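Local coordinates for siderophore-interacting protein (Aeromonas hydrophila, PDB 6K2L) that binds FAD and probably uses the flavin to reduce ferric siderophores so that their iron can be released, at residues D98-G103 / D144-P149; Y139-D144 / P149-M154; L168-P171 / D175-D178; Q177-P182 / L187-G192. The protein carries 1 engineered substitution. All blocks are in the same frame, centred on the assembly; numbering follows the deposited sequence.

Contact 1: residues D98-G103 / D144-P149; sequences DFALHG and DLTALP. With FAD (flavin-adenine dinucleotide), chain C.
Asp98 faces Pro149 with CA atoms 6.1 Å apart and Ala100 faces Thr146 at 5.6 Å between CA atoms, so the end of strand 94-100 runs past the turn leading into helix 148-155 with no hydrogen bond between them. Asp98 CB presses on the proline ring, 3.4 Å from Pro149 CG, while Ala100 CB rests on Leu145 CB at 3.8 Å and also meets the methyl of Thr146. Two backbone groups of the strand turn to the flavin: FAD N3 gives its hydrogen to Asp98 O over 3.0 Å (167°), and Ala100 N gives its own to FAD O2 over 2.9 Å (173°). These nearly straight bonds fix the pyrimidine end of the isoalloxazine. Thr146 touches both flavin and adenine: with OG1 between the backbone N and the carbonyl carbon (chi1 67°), CG2 stands beside the backbone N, 3.3 Å from FAD N6A. The adenine covers one face of the His102 ring, whose NE2 donates a hydrogen bond of 3.2 Å to FAD O2P at the ring edge. Asp144 OD1 accepts from Thr146 N in an Asx turn, shaping the loop. The Asp98 carboxylate forms a salt bridge with Arg27 of strand 25-31, Phe99 packs on helix 107-114, and Leu145 touches Val170 of strand 163-170: the flavin barrel and the parallel-sheet domain meet here.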
loop_
_atom_site.group_PDB
_atom_site.type_symbol
_atom_site.label_atom_id
_atom_site.label_comp_id
_atom_site.label_asym_id
_atom_site.label_seq_id
_atom_site.Cartn_x
_atom_site.Cartn_y
_atom_site.Cartn_z
ATOM N N ASP A 98 5.467 -12.233 -6.863
ATOM C CA ASP A 98 6.626 -13.000 -6.391
ATOM C C ASP A 98 6.331 -14.505 -6.341
ATOM O O ASP A 98 5.458 -14.951 -5.580
ATOM C CB ASP A 98 7.063 -12.548 -5.002
ATOM C CG ASP A 98 7.672 -11.150 -4.974
ATOM O OD1 ASP A 98 7.854 -10.501 -6.040
ATOM O OD2 ASP A 98 7.985 -10.702 -3.839
ATOM N N PHE A 99 7.106 -15.287 -7.091
ATOM C CA PHE A 99 6.923 -16.732 -7.239
ATOM C C PHE A 99 7.883 -17.500 -6.330
ATOM O O PHE A 99 9.104 -17.311 -6.419
ATOM C CB PHE A 99 7.155 -17.137 -8.706
ATOM C CG PHE A 99 6.004 -16.814 -9.604
ATOM C CD1 PHE A 99 5.771 -15.498 -10.020
ATOM C CD2 PHE A 99 5.122 -17.807 -10.015
ATOM C CE1 PHE A 99 4.682 -15.188 -10.825
ATOM C CE2 PHE A 99 4.036 -17.498 -10.829
ATOM C CZ PHE A 99 3.822 -16.195 -11.234
ATOM N N ALA A 100 7.342 -18.374 -5.471
ATOM C CA ALA A 100 8.174 -19.289 -4.675
ATOM C C ALA A 100 8.643 -20.424 -5.582
ATOM O O ALA A 100 7.889 -21.351 -5.872
ATOM C CB ALA A 100 7.414 -19.830 -3.465
ATOM N N LEU A 101 9.897 -20.351 -6.036
ATOM C CA LEU A 101 10.466 -21.343 -6.955
ATOM C C LEU A 101 10.525 -22.728 -6.312
ATOM O O LEU A 101 10.817 -22.864 -5.119
ATOM C CB LEU A 101 11.875 -20.905 -7.399
ATOM C CG LEU A 101 12.035 -19.654 -8.292
ATOM C CD1 LEU A 101 13.459 -19.492 -8.808
ATOM C CD2 LEU A 101 11.021 -19.623 -9.461
ATOM N N HIS A 102 10.217 -23.756 -7.106
ATOM C CA HIS A 102 10.311 -25.156 -6.683
ATOM C C HIS A 102 10.491 -26.017 -7.930
ATOM O O HIS A 102 10.484 -25.522 -9.064
ATOM C CB HIS A 102 9.080 -25.611 -5.869
ATOM C CG HIS A 102 7.792 -25.580 -6.643
ATOM N ND1 HIS A 102 7.228 -26.704 -7.206
ATOM C CD2 HIS A 102 6.967 -24.549 -6.956
ATOM C CE1 HIS A 102 6.111 -26.372 -7.828
ATOM N NE2 HIS A 102 5.922 -25.072 -7.681
ATOM N N GLY A 103 10.646 -27.320 -7.709
ATOM C CA GLY A 103 10.835 -28.240 -8.816
ATOM C C GLY A 103 9.892 -29.428 -8.823
ATOM O O GLY A 103 10.219 -30.474 -9.385
ATOM N N ASP A 144 5.207 -19.365 4.914
ATOM C CA ASP A 144 6.376 -19.885 4.232
ATOM C C ASP A 144 6.635 -18.969 3.044
ATOM O O ASP A 144 6.034 -17.894 2.953
ATOM C CB ASP A 144 6.180 -21.365 3.850
ATOM C CG ASP A 144 4.973 -21.605 2.893
ATOM O OD1 ASP A 144 4.611 -20.711 2.090
ATOM O OD2 ASP A 144 4.396 -22.718 2.923
ATOM N N LEU A 145 7.513 -19.394 2.120
ATOM C CA LEU A 145 7.805 -18.555 0.957
ATOM C C LEU A 145 6.565 -18.221 0.127
ATOM O O LEU A 145 6.542 -17.174 -0.537
ATOM C CB LEU A 145 8.833 -19.230 0.051
ATOM C CG LEU A 145 10.265 -19.029 0.521
ATOM C CD1 LEU A 145 11.221 -19.659 -0.461
ATOM C CD2 LEU A 145 10.554 -17.554 0.730
ATOM N N THR A 146 5.540 -19.085 0.106
ATOM C CA THR A 146 4.350 -18.725 -0.655
ATOM C C THR A 146 3.564 -17.595 -0.002
ATOM O O THR A 146 2.812 -16.900 -0.696
ATOM C CB THR A 146 3.442 -19.929 -0.840
ATOM O OG1 THR A 146 2.903 -20.314 0.422
ATOM C CG2 THR A 146 4.207 -21.076 -1.405
ATOM N N ALA A 147 3.757 -17.376 1.299
ATOM C CA ALA A 147 3.105 -16.328 2.060
ATOM C C ALA A 147 4.021 -15.136 2.306
ATOM O O ALA A 147 3.563 -14.111 2.802
ATOM C CB ALA A 147 2.611 -16.883 3.403
ATOM N N LEU A 148 5.301 -15.244 1.975
ATOM C CA LEU A 148 6.210 -14.121 2.191
ATOM C C LEU A 148 5.874 -12.892 1.345
ATOM O O LEU A 148 6.113 -11.769 1.816
ATOM C CB LEU A 148 7.652 -14.582 1.945
ATOM C CG LEU A 148 8.737 -13.577 2.305
ATOM C CD1 LEU A 148 8.431 -13.040 3.687
ATOM C CD2 LEU A 148 10.163 -14.151 2.212
ATOM N N PRO A 149 5.379 -13.001 0.116
ATOM C CA PRO A 149 5.028 -11.757 -0.590
ATOM C C PRO A 149 3.885 -10.988 0.063
ATOM O O PRO A 149 3.976 -9.757 0.183
ATOM C CB PRO A 149 4.706 -12.254 -2.003
ATOM C CG PRO A 149 5.542 -13.529 -2.115
ATOM C CD PRO A 149 5.420 -14.160 -0.791
HETATM P PA FAD C . 0.952 -27.062 -8.584
HETATM O O1A FAD C . 0.682 -27.458 -10.001
HETATM O O2A FAD C . -0.247 -26.506 -7.803
HETATM O O5B FAD C . 1.494 -28.263 -7.639
HETATM C C5B FAD C . 2.553 -29.146 -8.066
HETATM C C4B FAD C . 3.255 -29.803 -6.895
HETATM O O4B FAD C . 4.202 -28.885 -6.302
HETATM C C3B FAD C . 2.385 -30.295 -5.740
HETATM O O3B FAD C . 2.933 -31.493 -5.192
HETATM C C2B FAD C . 2.442 -29.125 -4.749
HETATM O O2B FAD C . 2.258 -29.482 -3.381
HETATM C C1B FAD C . 3.866 -28.619 -4.949
HETATM N N9A FAD C . 3.992 -27.195 -4.765
HETATM C C8A FAD C . 3.114 -26.229 -5.188
HETATM N N7A FAD C . 3.498 -25.003 -4.918
HETATM C C5A FAD C . 4.720 -25.178 -4.284
HETATM C C6A FAD C . 5.646 -24.266 -3.748
HETATM N N6A FAD C . 5.490 -22.942 -3.800
HETATM N N1A FAD C . 6.767 -24.771 -3.170
HETATM C C2A FAD C . 6.927 -26.097 -3.134
HETATM N N3A FAD C . 6.125 -27.053 -3.618
HETATM C C4A FAD C . 5.037 -26.524 -4.187
HETATM N N1 FAD C . 2.368 -18.899 -4.150
HETATM C C2 FAD C . 3.422 -18.118 -4.530
HETATM O O2 FAD C . 4.469 -18.604 -4.964
HETATM N N3 FAD C . 3.335 -16.740 -4.421
HETATM C C4 FAD C . 2.257 -16.030 -3.951
HETATM O O4 FAD C . 2.296 -14.800 -3.909
HETATM C C4X FAD C . 1.134 -16.865 -3.562
HETATM N N5 FAD C . 0.039 -16.266 -3.104
HETATM C C5X FAD C . -1.016 -17.060 -2.728
HETATM C C6 FAD C . -2.157 -16.451 -2.225
HETATM C C7 FAD C . -3.249 -17.206 -1.805
HETATM C C7M FAD C . -4.477 -16.500 -1.287
HETATM C C8 FAD C . -3.209 -18.608 -1.925
HETATM C C8M FAD C . -4.388 -19.462 -1.526
HETATM C C9 FAD C . -2.073 -19.219 -2.446
HETATM C C9A FAD C . -0.977 -18.461 -2.837
HETATM N N10 FAD C . 0.200 -19.063 -3.327
HETATM C C10 FAD C . 1.286 -18.291 -3.690
HETATM C "C1'" FAD C . 0.302 -20.531 -3.425
HETATM C "C2'" FAD C . 0.287 -21.072 -4.857
HETATM O "O2'" FAD C . -1.010 -20.964 -5.450
HETATM C "C3'" FAD C . 0.718 -22.541 -4.821
HETATM O "O3'" FAD C . 2.118 -22.592 -4.556
HETATM C "C4'" FAD C . 0.421 -23.324 -6.099
HETATM O "O4'" FAD C . 0.314 -24.711 -5.768
HETATM C "C5'" FAD C . 1.481 -23.086 -7.152
HETATM O "O5'" FAD C . 1.068 -23.703 -8.386
HETATM P P FAD C . 2.076 -24.542 -9.265
HETATM O O1P FAD C . 1.405 -24.691 -10.636
HETATM O O2P FAD C . 3.416 -23.958 -9.287
HETATM O O3P FAD C . 2.104 -25.965 -8.537
#

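Contact 2: residues Y139-D144 / P149-M154; sequences YYMVGD and PAISAM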
loop_
_atom_site.group_PDB
_atom_site.type_symbol
_atom_site.label_atom_id
_atom_site.label_comp_id
_atom_site.label_asym_id
_atom_site.label_seq_id
_atom_site.Cartn_x
_atom_site.Cartn_y
_atom_site.Cartn_z
ATOM N N TYR A 139 0.085 -7.981 16.050
ATOM C CA TYR A 139 0.043 -8.755 14.810
ATOM C C TYR A 139 0.836 -10.048 14.973
ATOM O O TYR A 139 2.015 -10.022 15.345
ATOM C CB TYR A 139 0.614 -7.956 13.644
ATOM C CG TYR A 139 -0.237 -6.813 13.198
ATOM C CD1 TYR A 139 -1.364 -7.024 12.414
ATOM C CD2 TYR A 139 0.103 -5.505 13.542
ATOM C CE1 TYR A 139 -2.141 -5.969 11.998
ATOM C CE2 TYR A 139 -0.668 -4.423 13.147
ATOM C CZ TYR A 139 -1.789 -4.652 12.369
ATOM O OH TYR A 139 -2.545 -3.568 11.947
ATOM N N TYR A 140 0.210 -11.173 14.672
ATOM C CA TYR A 140 0.853 -12.475 14.824
ATOM C C TYR A 140 0.682 -13.236 13.526
ATOM O O TYR A 140 -0.438 -13.646 13.198
ATOM C CB TYR A 140 0.249 -13.262 15.983
ATOM C CG TYR A 140 0.261 -12.506 17.275
ATOM C CD1 TYR A 140 1.423 -12.400 18.031
ATOM C CD2 TYR A 140 -0.883 -11.869 17.727
ATOM C CE1 TYR A 140 1.432 -11.695 19.233
ATOM C CE2 TYR A 140 -0.886 -11.172 18.901
ATOM C CZ TYR A 140 0.265 -11.073 19.648
ATOM O OH TYR A 140 0.200 -10.359 20.812
ATOM N N MET A 141 1.792 -13.473 12.821
ATOM C CA MET A 141 1.747 -13.871 11.427
ATOM C C MET A 141 2.677 -15.070 11.245
ATOM O O MET A 141 3.797 -15.068 11.757
ATOM C CB MET A 141 2.177 -12.682 10.568
ATOM C CG MET A 141 1.180 -11.472 10.593
ATOM S SD MET A 141 1.614 -10.325 9.280
ATOM C CE MET A 141 1.316 -8.690 10.050
ATOM N N VAL A 142 2.235 -16.097 10.518
ATOM C CA VAL A 142 3.088 -17.240 10.197
ATOM C C VAL A 142 2.935 -17.529 8.712
ATOM O O VAL A 142 1.851 -17.345 8.144
ATOM C CB VAL A 142 2.754 -18.488 11.061
ATOM C CG1 VAL A 142 3.508 -19.695 10.589
ATOM C CG2 VAL A 142 3.065 -18.252 12.557
ATOM N N GLY A 143 4.031 -17.931 8.069
ATOM C CA GLY A 143 3.927 -18.379 6.690
ATOM C C GLY A 143 5.214 -19.013 6.200
ATOM O O GLY A 143 6.180 -19.190 6.950
ATOM N N ASP A 144 5.207 -19.365 4.914
ATOM C CA ASP A 144 6.376 -19.885 4.232
ATOM C C ASP A 144 6.635 -18.969 3.044
ATOM O O ASP A 144 6.034 -17.894 2.953
ATOM C CB ASP A 144 6.180 -21.365 3.850
ATOM C CG ASP A 144 4.973 -21.605 2.893
ATOM O OD1 ASP A 144 4.611 -20.711 2.090
ATOM O OD2 ASP A 144 4.396 -22.718 2.923
ATOM N N PRO A 149 5.379 -13.001 0.116
ATOM C CA PRO A 149 5.028 -11.757 -0.590
ATOM C C PRO A 149 3.885 -10.988 0.063
ATOM O O PRO A 149 3.976 -9.757 0.183
ATOM C CB PRO A 149 4.706 -12.254 -2.003
ATOM C CG PRO A 149 5.542 -13.529 -2.115
ATOM C CD PRO A 149 5.420 -14.160 -0.791
ATOM N N ALA A 150 2.845 -11.685 0.529
ATOM C CA ALA A 150 1.743 -11.068 1.270
ATOM C C ALA A 150 2.203 -10.442 2.578
ATOM O O ALA A 150 1.831 -9.300 2.893
ATOM C CB ALA A 150 0.675 -12.107 1.582
ATOM N N ILE A 151 2.968 -11.198 3.373
ATOM C CA ILE A 151 3.502 -10.677 4.626
ATOM C C ILE A 151 4.441 -9.484 4.389
ATOM O O ILE A 151 4.437 -8.534 5.168
ATOM C CB ILE A 151 4.180 -11.807 5.415
ATOM C CG1 ILE A 151 3.117 -12.829 5.813
ATOM C CG2 ILE A 151 4.911 -11.238 6.638
ATOM C CD1 ILE A 151 3.701 -14.128 6.425
ATOM N N SER A 152 5.238 -9.490 3.315
ATOM C CA SER A 152 6.077 -8.332 3.010
ATOM C C SER A 152 5.235 -7.114 2.647
ATOM O O SER A 152 5.497 -5.986 3.123
ATOM C CB SER A 152 7.040 -8.662 1.875
ATOM O OG SER A 152 7.778 -9.839 2.142
ATOM N N ALA A 153 4.243 -7.332 1.779
ATOM C CA ALA A 153 3.330 -6.270 1.386
ATOM C C ALA A 153 2.606 -5.685 2.592
ATOM O O ALA A 153 2.420 -4.466 2.667
ATOM C CB ALA A 153 2.321 -6.792 0.356
ATOM N N MET A 154 2.175 -6.536 3.531
ATOM C CA MET A 154 1.456 -6.058 4.713
ATOM C C MET A 154 2.403 -5.357 5.685
ATOM O O MET A 154 2.038 -4.334 6.281
ATOM C CB MET A 154 0.744 -7.228 5.422
ATOM C CG MET A 154 -0.665 -7.597 4.881
ATOM S SD MET A 154 -1.540 -8.951 5.744
ATOM C CE MET A 154 -0.242 -10.143 6.062
#
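The sulfur of Met141 meets the terminal methyl of Met154, Met141 SD lying 3.7 Å from Met154 CE, with the two side chains slanting across each other. Both thioethers are bent at the last torsion: chi3 of Met141 is -142°, away from a staggered value, whereas in Met154 it is -40° and folds the methyl back toward the strand. The same sulfur also comes within 4.3 Å of Ile151 CG2, the branch that stands anti to its backbone N. The other branch of Ile151 runs out through CG1, and its terminal CD1 lies over the strand backbone, 4.1 Å from Val142 O and 4.2 Å from Gly143 N; with no side chain at Gly143, the methyl can settle on the peptide itself. Strand 138-144 and helix 148-155 are the first two elements of a beta-alpha-beta crossover that continues into strand 163-170 of the parallel sheet; the axes of the short segments approach to 9.2 Å, with 141° between their N-to-C directions, closer to antiparallel than parallel. Trp217 of strand 214-218 touches Met141, Ile151 and Met154, extending this buried apolar layer. Val142 points to the other face of the sheet, where Leu200 and Phe204 of helix 198-205 cover it.

Contact 3: residues L168-P171 / D175-D178; sequences LLVP and DVQD
Val170 and Val176 touch methyl to methyl, CG2 to CG2 at 4.0 Å, their side chains crossing at about a right angle. The buried part of the contact is the pair Val170 and Asp175, where the chains come nearest, with 6.5 Å between their CA atoms and 4.3 Å between their CB atoms. With CG1 of Val170 anti to the carbonyl carbon (chi1 -67°), its CG2 stands between the backbone N and the carbonyl carbon and faces the Val176 methyl, while CG1 approaches Asp175 O at 4.3 Å. The partly exposed side, formed by Val176 and Pro171, is looser: the ring of Pro171 reaches the carboxylate only at 4.4 Å, from CG to Asp175 OD2. The indole of Trp189, on strand 185-191, touches both valines. The arrangement is a return of the chain straight after strand 163-170: a connection with no regular helix in 175-178 folds back over the sheet before strand 185-191 begins alongside its parallel neighbour. The polar partners of Asp175 lie outside the two segments, OD1 accepting from Ser22 OG and His24 N of the turn between strands 11-20 and 25-31. With no hydrogen bond between the two segments, the fold-back relies here on apolar contact, whereas the buried carboxylate of Asp175 ties the loop to the flavin-binding barrel.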
loop_
_atom_site.group_PDB
_atom_site.type_symbol
_atom_site.label_atom_id
_atom_site.label_comp_id
_atom_site.label_asym_id
_atom_site.label_seq_id
_atom_site.Cartn_x
_atom_site.Cartn_y
_atom_site.Cartn_z
ATOM N N LEU A 168 8.698 -17.313 9.978
ATOM C CA LEU A 168 8.642 -17.849 8.621
ATOM C C LEU A 168 9.410 -19.162 8.487
ATOM O O LEU A 168 10.530 -19.278 8.977
ATOM C CB LEU A 168 9.194 -16.843 7.640
ATOM C CG LEU A 168 8.458 -15.495 7.601
ATOM C CD1 LEU A 168 9.235 -14.498 6.771
ATOM C CD2 LEU A 168 7.059 -15.662 7.041
ATOM N N LEU A 169 8.832 -20.137 7.766
ATOM C CA LEU A 169 9.520 -21.378 7.384
ATOM C C LEU A 169 9.972 -21.300 5.919
ATOM O O LEU A 169 9.140 -21.179 5.019
ATOM C CB LEU A 169 8.599 -22.576 7.598
ATOM C CG LEU A 169 9.161 -24.004 7.423
ATOM C CD1 LEU A 169 10.467 -24.208 8.226
ATOM C CD2 LEU A 169 8.135 -25.129 7.789
ATOM N N VAL A 170 11.282 -21.353 5.682
ATOM C CA VAL A 170 11.876 -21.354 4.337
ATOM C C VAL A 170 12.623 -22.670 4.117
ATOM O O VAL A 170 13.099 -23.288 5.088
ATOM C CB VAL A 170 12.830 -20.161 4.120
ATOM C CG1 VAL A 170 12.076 -18.848 4.108
ATOM C CG2 VAL A 170 13.930 -20.131 5.183
ATOM N N PRO A 171 12.783 -23.130 2.860
ATOM C CA PRO A 171 13.465 -24.412 2.619
ATOM C C PRO A 171 14.994 -24.356 2.703
ATOM O O PRO A 171 15.637 -25.389 2.925
ATOM C CB PRO A 171 13.006 -24.775 1.199
ATOM C CG PRO A 171 12.801 -23.465 0.535
ATOM C CD PRO A 171 12.254 -22.552 1.610
ATOM N N ASP A 175 17.375 -18.213 1.462
ATOM C CA ASP A 175 16.106 -17.546 1.195
ATOM C C ASP A 175 15.624 -16.692 2.361
ATOM O O ASP A 175 14.630 -15.975 2.217
ATOM C CB ASP A 175 15.062 -18.576 0.776
ATOM C CG ASP A 175 15.353 -19.136 -0.630
ATOM O OD1 ASP A 175 15.301 -18.338 -1.597
ATOM O OD2 ASP A 175 15.675 -20.345 -0.767
ATOM N N VAL A 176 16.332 -16.719 3.487
ATOM C CA VAL A 176 16.175 -15.705 4.520
ATOM C C VAL A 176 16.588 -14.363 3.938
ATOM O O VAL A 176 17.624 -14.244 3.274
ATOM C CB VAL A 176 17.010 -16.053 5.762
ATOM C CG1 VAL A 176 16.996 -14.900 6.752
ATOM C CG2 VAL A 176 16.487 -17.324 6.414
ATOM N N GLN A 177 15.764 -13.351 4.151
ATOM C CA GLN A 177 16.011 -12.064 3.538
ATOM C C GLN A 177 15.641 -10.981 4.528
ATOM O O GLN A 177 15.030 -11.238 5.562
ATOM C CB GLN A 177 15.226 -11.910 2.233
ATOM C CG GLN A 177 13.982 -12.753 2.150
ATOM C CD GLN A 177 13.169 -12.484 0.884
ATOM O OE1 GLN A 177 12.702 -11.358 0.648
ATOM N NE2 GLN A 177 12.973 -13.538 0.070
ATOM N N ASP A 178 16.035 -9.757 4.217
ATOM C CA ASP A 178 15.663 -8.644 5.067
ATOM C C ASP A 178 14.200 -8.321 4.827
ATOM O O ASP A 178 13.718 -8.359 3.694
ATOM C CB ASP A 178 16.549 -7.431 4.791
ATOM C CG ASP A 178 18.037 -7.748 4.968
ATOM O OD1 ASP A 178 18.367 -8.639 5.791
ATOM O OD2 ASP A 178 18.881 -7.106 4.295
#

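Contact 4: residues Q177-P182 / L187-G192; sequences QDLSLP and LRWFVG
Trp189 is covered on both faces near the rim of its indole: the backbone N of Gln177 stands 3.6 Å above one face, and CD1 of Leu187, two residues back on the same strand, lies 4.0 Å above the opposite one. Gln177 O comes 3.2 Å from CZ2 of the benzo ring, and Leu179 CG approaches the same CZ2 obliquely. The Gln177 side-chain amide is turned within 15° of the indole plane, yet it is the aliphatic CG that touches, 3.9 Å from Trp189 CH2. Further along, Leu187 meets two leucines of the loop. Its CG stands anti to the backbone N (chi1 179°), which carries CD2 out to 3.9 Å from Leu179 CB and also close to Leu181 CD1. That Leu181 methyl presses 3.5 Å from Leu187 CB, the two side chains crossing at about a right angle. Alternate loop residues, 177, 179 and 181, thus meet residues 187 and 189 of the edge strand of the parallel sheet. Leu148 of helix 148-155 lies against Gln177 and Leu179, and Ser180, pointing away, packs on Asp161 of the second subunit. No hydrogen bond joins the segments; the loop is held on strand 185-191 by apolar contact of the leucines and by backbone atoms of Gln177 lying against the indole, on a partly exposed surface.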
loop_
_atom_site.group_PDB
_atom_site.type_symbol
_atom_site.label_atom_id
_atom_site.label_comp_id
_atom_site.label_asym_id
_atom_site.label_seq_id
_atom_site.Cartn_x
_atom_site.Cartn_y
_atom_site.Cartn_z
ATOM N N GLN A 177 15.764 -13.351 4.151
ATOM C CA GLN A 177 16.011 -12.064 3.538
ATOM C C GLN A 177 15.641 -10.981 4.528
ATOM O O GLN A 177 15.030 -11.238 5.562
ATOM C CB GLN A 177 15.226 -11.910 2.233
ATOM C CG GLN A 177 13.982 -12.753 2.150
ATOM C CD GLN A 177 13.169 -12.484 0.884
ATOM O OE1 GLN A 177 12.702 -11.358 0.648
ATOM N NE2 GLN A 177 12.973 -13.538 0.070
ATOM N N ASP A 178 16.035 -9.757 4.217
ATOM C CA ASP A 178 15.663 -8.644 5.067
ATOM C C ASP A 178 14.200 -8.321 4.827
ATOM O O ASP A 178 13.718 -8.359 3.694
ATOM C CB ASP A 178 16.549 -7.431 4.791
ATOM C CG ASP A 178 18.037 -7.748 4.968
ATOM O OD1 ASP A 178 18.367 -8.639 5.791
ATOM O OD2 ASP A 178 18.881 -7.106 4.295
ATOM N N LEU A 179 13.478 -8.115 5.917
ATOM C CA LEU A 179 12.132 -7.554 5.882
ATOM C C LEU A 179 12.178 -6.494 6.970
ATOM O O LEU A 179 12.151 -6.844 8.155
ATOM C CB LEU A 179 11.067 -8.591 6.192
ATOM C CG LEU A 179 10.776 -9.859 5.400
ATOM C CD1 LEU A 179 9.349 -10.231 5.748
ATOM C CD2 LEU A 179 10.959 -9.741 3.875
ATOM N N SER A 180 12.297 -5.221 6.599
ATOM C CA SER A 180 12.276 -4.213 7.646
ATOM C C SER A 180 10.848 -4.109 8.191
ATOM O O SER A 180 9.875 -4.020 7.430
ATOM C CB SER A 180 12.799 -2.855 7.151
ATOM O OG SER A 180 12.883 -1.914 8.228
ATOM N N LEU A 181 10.731 -4.184 9.516
ATOM C CA LEU A 181 9.489 -4.254 10.253
ATOM C C LEU A 181 9.459 -3.120 11.274
ATOM O O LEU A 181 10.518 -2.566 11.593
ATOM C CB LEU A 181 9.403 -5.605 10.962
ATOM C CG LEU A 181 9.231 -6.899 10.180
ATOM C CD1 LEU A 181 9.408 -8.018 11.167
ATOM C CD2 LEU A 181 7.846 -7.003 9.513
ATOM N N PRO A 182 8.291 -2.746 11.810
ATOM C CA PRO A 182 8.270 -1.892 13.008
ATOM C C PRO A 182 9.131 -2.510 14.094
ATOM O O PRO A 182 9.229 -3.737 14.195
ATOM C CB PRO A 182 6.793 -1.868 13.412
ATOM C CG PRO A 182 6.041 -2.252 12.194
ATOM C CD PRO A 182 6.945 -3.093 11.331
ATOM N N LEU A 187 10.775 -10.835 14.288
ATOM C CA LEU A 187 10.868 -11.670 13.092
ATOM C C LEU A 187 11.810 -12.837 13.351
ATOM O O LEU A 187 12.959 -12.622 13.740
ATOM C CB LEU A 187 11.357 -10.869 11.892
ATOM C CG LEU A 187 11.525 -11.644 10.585
ATOM C CD1 LEU A 187 10.270 -12.467 10.228
ATOM C CD2 LEU A 187 11.830 -10.632 9.485
ATOM N N ARG A 188 11.342 -14.069 13.112
ATOM C CA ARG A 188 12.114 -15.279 13.411
ATOM C C ARG A 188 12.034 -16.276 12.248
ATOM O O ARG A 188 10.951 -16.743 11.876
ATOM C CB ARG A 188 11.628 -15.907 14.725
ATOM C CG ARG A 188 12.420 -17.124 15.200
ATOM C CD ARG A 188 13.763 -16.748 15.827
ATOM N NE ARG A 188 13.644 -15.885 17.013
ATOM C CZ ARG A 188 13.576 -16.335 18.266
ATOM N NH1 ARG A 188 13.609 -17.650 18.521
ATOM N NH2 ARG A 188 13.473 -15.462 19.266
ATOM N N TRP A 189 13.179 -16.601 11.674
ATOM C CA TRP A 189 13.256 -17.472 10.510
ATOM C C TRP A 189 13.597 -18.906 10.917
ATOM O O TRP A 189 14.497 -19.153 11.727
ATOM C CB TRP A 189 14.299 -16.953 9.516
ATOM C CG TRP A 189 13.983 -15.594 8.873
ATOM C CD1 TRP A 189 14.257 -14.354 9.390
ATOM C CD2 TRP A 189 13.379 -15.357 7.588
ATOM N NE1 TRP A 189 13.864 -13.367 8.511
ATOM C CE2 TRP A 189 13.323 -13.960 7.399
ATOM C CE3 TRP A 189 12.883 -16.190 6.583
ATOM C CZ2 TRP A 189 12.765 -13.382 6.257
ATOM C CZ3 TRP A 189 12.347 -15.613 5.455
ATOM C CH2 TRP A 189 12.291 -14.216 5.302
ATOM N N PHE A 190 12.879 -19.853 10.340
ATOM C CA PHE A 190 13.123 -21.271 10.531
ATOM C C PHE A 190 13.476 -21.845 9.170
ATOM O O PHE A 190 12.739 -21.627 8.199
ATOM C CB PHE A 190 11.894 -21.956 11.130
ATOM C CG PHE A 190 11.657 -21.586 12.560
ATOM C CD1 PHE A 190 12.083 -22.414 13.566
ATOM C CD2 PHE A 190 11.041 -20.383 12.901
ATOM C CE1 PHE A 190 11.877 -22.080 14.882
ATOM C CE2 PHE A 190 10.841 -20.035 14.222
ATOM C CZ PHE A 190 11.253 -20.892 15.216
ATOM N N VAL A 191 14.626 -22.510 9.086
ATOM C CA VAL A 191 15.016 -23.249 7.895
ATOM C C VAL A 191 14.534 -24.680 8.045
ATOM O O VAL A 191 14.712 -25.290 9.105
ATOM C CB VAL A 191 16.534 -23.201 7.682
ATOM C CG1 VAL A 191 16.911 -24.032 6.455
ATOM C CG2 VAL A 191 16.988 -21.744 7.518
ATOM N N GLY A 192 13.910 -25.212 6.997
ATOM C CA GLY A 192 13.503 -26.605 6.997
ATOM C C GLY A 192 12.576 -26.906 5.841
ATOM O O GLY A 192 12.137 -26.018 5.100
#

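Contacts 1 and 2 share Asp144 and Pro149 at the two ends of one turn, their centres 12 Å apart: contact 1 turns it to the flavin, contact 2 seats the following helix on the sheet. Contacts 3 and 4, whose centres are 6 Å apart, share Gln177 and Asp178 and follow the connection to the edge strand, where Leu168 O and Phe190 N probably form a hydrogen bond (2.8 Å). Leu148 joins the groups, its CD1 3.5 Å from Leu168 CD1 and its CD2 3.8 Å from Trp189 CH2. Of the four, contact 1 is the one whose residues hydrogen-bond FAD; the side chains of Pro171, Ile151 and Gln177 lie about 7, 10 and 11 Å from it.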